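Local structure of 3-hydroxyadipyl-CoA dehydrogenase (Escherichia coli, 3MOG) at residues Asp86-Ala91 and Pro112-Thr117. The protein catalyses the NAD-dependent oxidation of 3-hydroxyadipyl-CoA to 3-oxoadipyl-CoA in the breakdown of phenylacetate. Sequence-based numbering, arbitrary orientation.
Sequences DLVIEA and PQTLLT
The flat peptide carbonyl of Val88 receives two donors from Thr117. Val88 O accepts from Thr117 N at 2.7 Å and from Thr117 OG1 at 2.8 Å, the hydroxyl standing out of the carbonyl plane by a tilt of 23°. Thr117 OG1 reaches this carbonyl because chi1 of 66° sets the hydroxyl between the residue's own N and carbonyl carbon; Thr117 OG1 also lies 3.4 Å from Ile89 CG1. Across the same face Thr117 CG2 packs on Leu87 CD1 at 3.7 Å. With the hydroxyl and methyl gone in an alanine here, Val88 O would probably lose one of these two donors and Leu87 CD1 a packing partner. Three further backbone bonds, Leu115 N to Asp86 O, Val88 N to Leu115 O and Glu90 N to Thr117 O, complete a parallel ladder; the short strand segments run with their directions 8° apart. Leu87, with CG anti to the backbone N, also brings CD1 to 3.7 Å from Leu115 CB, and helix 163-175 covers this side through Leu169 and Leu172. On the other face, Val88 CG2 and Leu116 CD2 lie side by side, 3.9 Å apart, and Phe103 of helix 96-109 packs against Leu116. Glu90 OE2 bonds to Ala92 N and OE1 to Thr118 OG1, and Asp86 OD2 to Gln6 N. Parallel strands 87-90 and 115-118, neighbours in the sheet and joined through helix 96-109, make a beta-alpha-beta unit of the Rossmann-type NAD-binding domain.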
ATOM      1  N   ASP C  86      28.697 -30.918  15.467  1.00 53.80           N
ATOM      2  CA  ASP C  86      27.558 -30.708  16.370  1.00 55.38           C
ATOM      3  C   ASP C  86      26.758 -29.462  15.997  1.00 57.05           C
ATOM      4  O   ASP C  86      25.604 -29.310  16.413  1.00 56.93           O
ATOM      5  CB  ASP C  86      28.055 -30.541  17.800  1.00 58.33           C
ATOM      6  CG  ASP C  86      28.888 -31.710  18.264  1.00 68.32           C
ATOM      7  OD1 ASP C  86      28.458 -32.873  18.066  1.00 72.18           O
ATOM      8  OD2 ASP C  86      29.972 -31.458  18.829  1.00 63.49           O
ATOM      9  N   LEU C  87      27.405 -28.560  15.254  1.00 54.85           N
ATOM     10  CA  LEU C  87      26.811 -27.303  14.818  1.00 55.13           C
ATOM     11  C   LEU C  87      27.326 -26.970  13.431  1.00 51.66           C
ATOM     12  O   LEU C  87      28.526 -27.011  13.171  1.00 49.65           O
ATOM     13  CB  LEU C  87      27.128 -26.146  15.788  1.00 50.20           C
ATOM     14  CG  LEU C  87      26.773 -24.726  15.307  1.00 51.40           C
ATOM     15  CD1 LEU C  87      25.273 -24.539  15.118  1.00 46.97           C
ATOM     16  CD2 LEU C  87      27.307 -23.636  16.196  1.00 40.35           C
ATOM     17  N   VAL C  88      26.392 -26.661  12.546  1.00 50.64           N
ATOM     18  CA  VAL C  88      26.712 -26.133  11.246  1.00 50.35           C
ATOM     19  C   VAL C  88      26.198 -24.703  11.178  1.00 51.00           C
ATOM     20  O   VAL C  88      25.029 -24.432  11.518  1.00 46.78           O
ATOM     21  CB  VAL C  88      26.072 -26.960  10.117  1.00 53.21           C
ATOM     22  CG1 VAL C  88      26.442 -26.374   8.773  1.00 45.37           C
ATOM     23  CG2 VAL C  88      26.524 -28.402  10.187  1.00 49.60           C
ATOM     24  N   ILE C  89      27.075 -23.791  10.760  1.00 46.28           N
ATOM     25  CA  ILE C  89      26.688 -22.407  10.513  1.00 45.76           C
ATOM     26  C   ILE C  89      26.877 -22.108   9.022  1.00 50.05           C
ATOM     27  O   ILE C  89      27.997 -22.029   8.535  1.00 44.59           O
ATOM     28  CB  ILE C  89      27.501 -21.420  11.364  1.00 43.59           C
ATOM     29  CG1 ILE C  89      27.386 -21.768  12.847  1.00 38.15           C
ATOM     30  CG2 ILE C  89      27.037 -19.975  11.130  1.00 41.25           C
ATOM     31  CD1 ILE C  89      28.395 -21.039  13.720  1.00 38.12           C
ATOM     32  N   GLU C  90      25.765 -21.939   8.321  1.00 48.23           N
ATOM     33  CA  GLU C  90      25.752 -21.704   6.880  1.00 49.88           C
ATOM     34  C   GLU C  90      25.840 -20.214   6.580  1.00 47.13           C
ATOM     35  O   GLU C  90      25.067 -19.428   7.102  1.00 49.80           O
ATOM     36  CB  GLU C  90      24.458 -22.292   6.291  1.00 47.80           C
ATOM     37  CG  GLU C  90      24.306 -22.170   4.795  1.00 56.09           C
ATOM     38  CD  GLU C  90      23.870 -20.786   4.336  1.00 58.04           C
ATOM     39  OE1 GLU C  90      22.945 -20.200   4.946  1.00 55.73           O
ATOM     40  OE2 GLU C  90      24.476 -20.282   3.371  1.00 61.85           O
ATOM     41  N   ALA C  91      26.765 -19.830   5.709  1.00 49.06           N
ATOM     42  CA  ALA C  91      26.898 -18.445   5.297  1.00 46.11           C
ATOM     43  C   ALA C  91      27.340 -18.348   3.827  1.00 47.97           C
ATOM     44  O   ALA C  91      28.303 -17.665   3.508  1.00 46.34           O
ATOM     45  CB  ALA C  91      27.888 -17.737   6.205  1.00 45.05           C
ATOM     46  N   PRO C 112      20.482 -36.243  13.443  1.00 72.13           N
ATOM     47  CA  PRO C 112      19.320 -35.383  13.698  1.00 70.99           C
ATOM     48  C   PRO C 112      19.391 -34.535  14.989  1.00 69.90           C
ATOM     49  O   PRO C 112      18.460 -33.775  15.268  1.00 66.26           O
ATOM     50  CB  PRO C 112      18.156 -36.384  13.770  1.00 73.96           C
ATOM     51  CG  PRO C 112      18.656 -37.610  13.046  1.00 74.60           C
ATOM     52  CD  PRO C 112      20.103 -37.667  13.400  1.00 72.84           C
ATOM     53  N   GLN C 113      20.470 -34.653  15.762  1.00 66.07           N
ATOM     54  CA  GLN C 113      20.666 -33.772  16.923  1.00 68.75           C
ATOM     55  C   GLN C 113      21.679 -32.644  16.654  1.00 68.38           C
ATOM     56  O   GLN C 113      21.973 -31.834  17.537  1.00 72.72           O
ATOM     57  CB  GLN C 113      21.036 -34.570  18.189  1.00 71.09           C
ATOM     58  CG  GLN C 113      22.469 -35.120  18.234  1.00 78.00           C
ATOM     59  CD  GLN C 113      22.602 -36.525  17.656  1.00 87.29           C
ATOM     60  OE1 GLN C 113      21.644 -37.094  17.123  1.00 86.21           O
ATOM     61  NE2 GLN C 113      23.803 -37.089  17.763  1.00 90.62           N
ATOM     62  N   THR C 114      22.206 -32.602  15.433  1.00 62.97           N
ATOM     63  CA  THR C 114      23.138 -31.556  15.025  1.00 62.45           C
ATOM     64  C   THR C 114      22.363 -30.281  14.714  1.00 60.51           C
ATOM     65  O   THR C 114      21.389 -30.305  13.955  1.00 56.80           O
ATOM     66  CB  THR C 114      24.010 -32.023  13.827  1.00 65.45           C
ATOM     67  OG1 THR C 114      25.126 -32.767  14.332  1.00 74.45           O
ATOM     68  CG2 THR C 114      24.536 -30.849  12.983  1.00 60.25           C
ATOM     69  N   LEU C 115      22.788 -29.180  15.328  1.00 56.56           N
ATOM     70  CA  LEU C 115      22.164 -27.873  15.114  1.00 53.17           C
ATOM     71  C   LEU C 115      22.540 -27.348  13.732  1.00 49.14           C
ATOM     72  O   LEU C 115      23.706 -27.377  13.341  1.00 50.53           O
ATOM     73  CB  LEU C 115      22.589 -26.897  16.213  1.00 52.03           C
ATOM     74  CG  LEU C 115      22.657 -27.446  17.654  1.00 52.41           C
ATOM     75  CD1 LEU C 115      23.213 -26.402  18.606  1.00 47.89           C
ATOM     76  CD2 LEU C 115      21.309 -27.958  18.164  1.00 48.33           C
ATOM     77  N   LEU C 116      21.537 -26.919  12.979  1.00 49.30           N
ATOM     78  CA  LEU C 116      21.739 -26.468  11.612  1.00 50.59           C
ATOM     79  C   LEU C 116      21.348 -25.011  11.513  1.00 51.49           C
ATOM     80  O   LEU C 116      20.175 -24.663  11.541  1.00 53.62           O
ATOM     81  CB  LEU C 116      20.919 -27.307  10.625  1.00 52.35           C
ATOM     82  CG  LEU C 116      21.214 -28.797  10.459  1.00 53.06           C
ATOM     83  CD1 LEU C 116      20.308 -29.397   9.370  1.00 43.24           C
ATOM     84  CD2 LEU C 116      22.679 -29.025  10.148  1.00 50.43           C
ATOM     85  N   THR C 117      22.330 -24.135  11.422  1.00 51.67           N
ATOM     86  CA  THR C 117      22.004 -22.734  11.479  1.00 47.25           C
ATOM     87  C   THR C 117      22.438 -21.991  10.243  1.00 47.26           C
ATOM     88  O   THR C 117      23.290 -22.463   9.480  1.00 48.59           O
ATOM     89  CB  THR C 117      22.592 -22.065  12.728  1.00 50.07           C
ATOM     90  OG1 THR C 117      24.017 -22.061  12.643  1.00 51.84           O
ATOM     91  CG2 THR C 117      22.171 -22.804  13.985  1.00 44.22           C
TER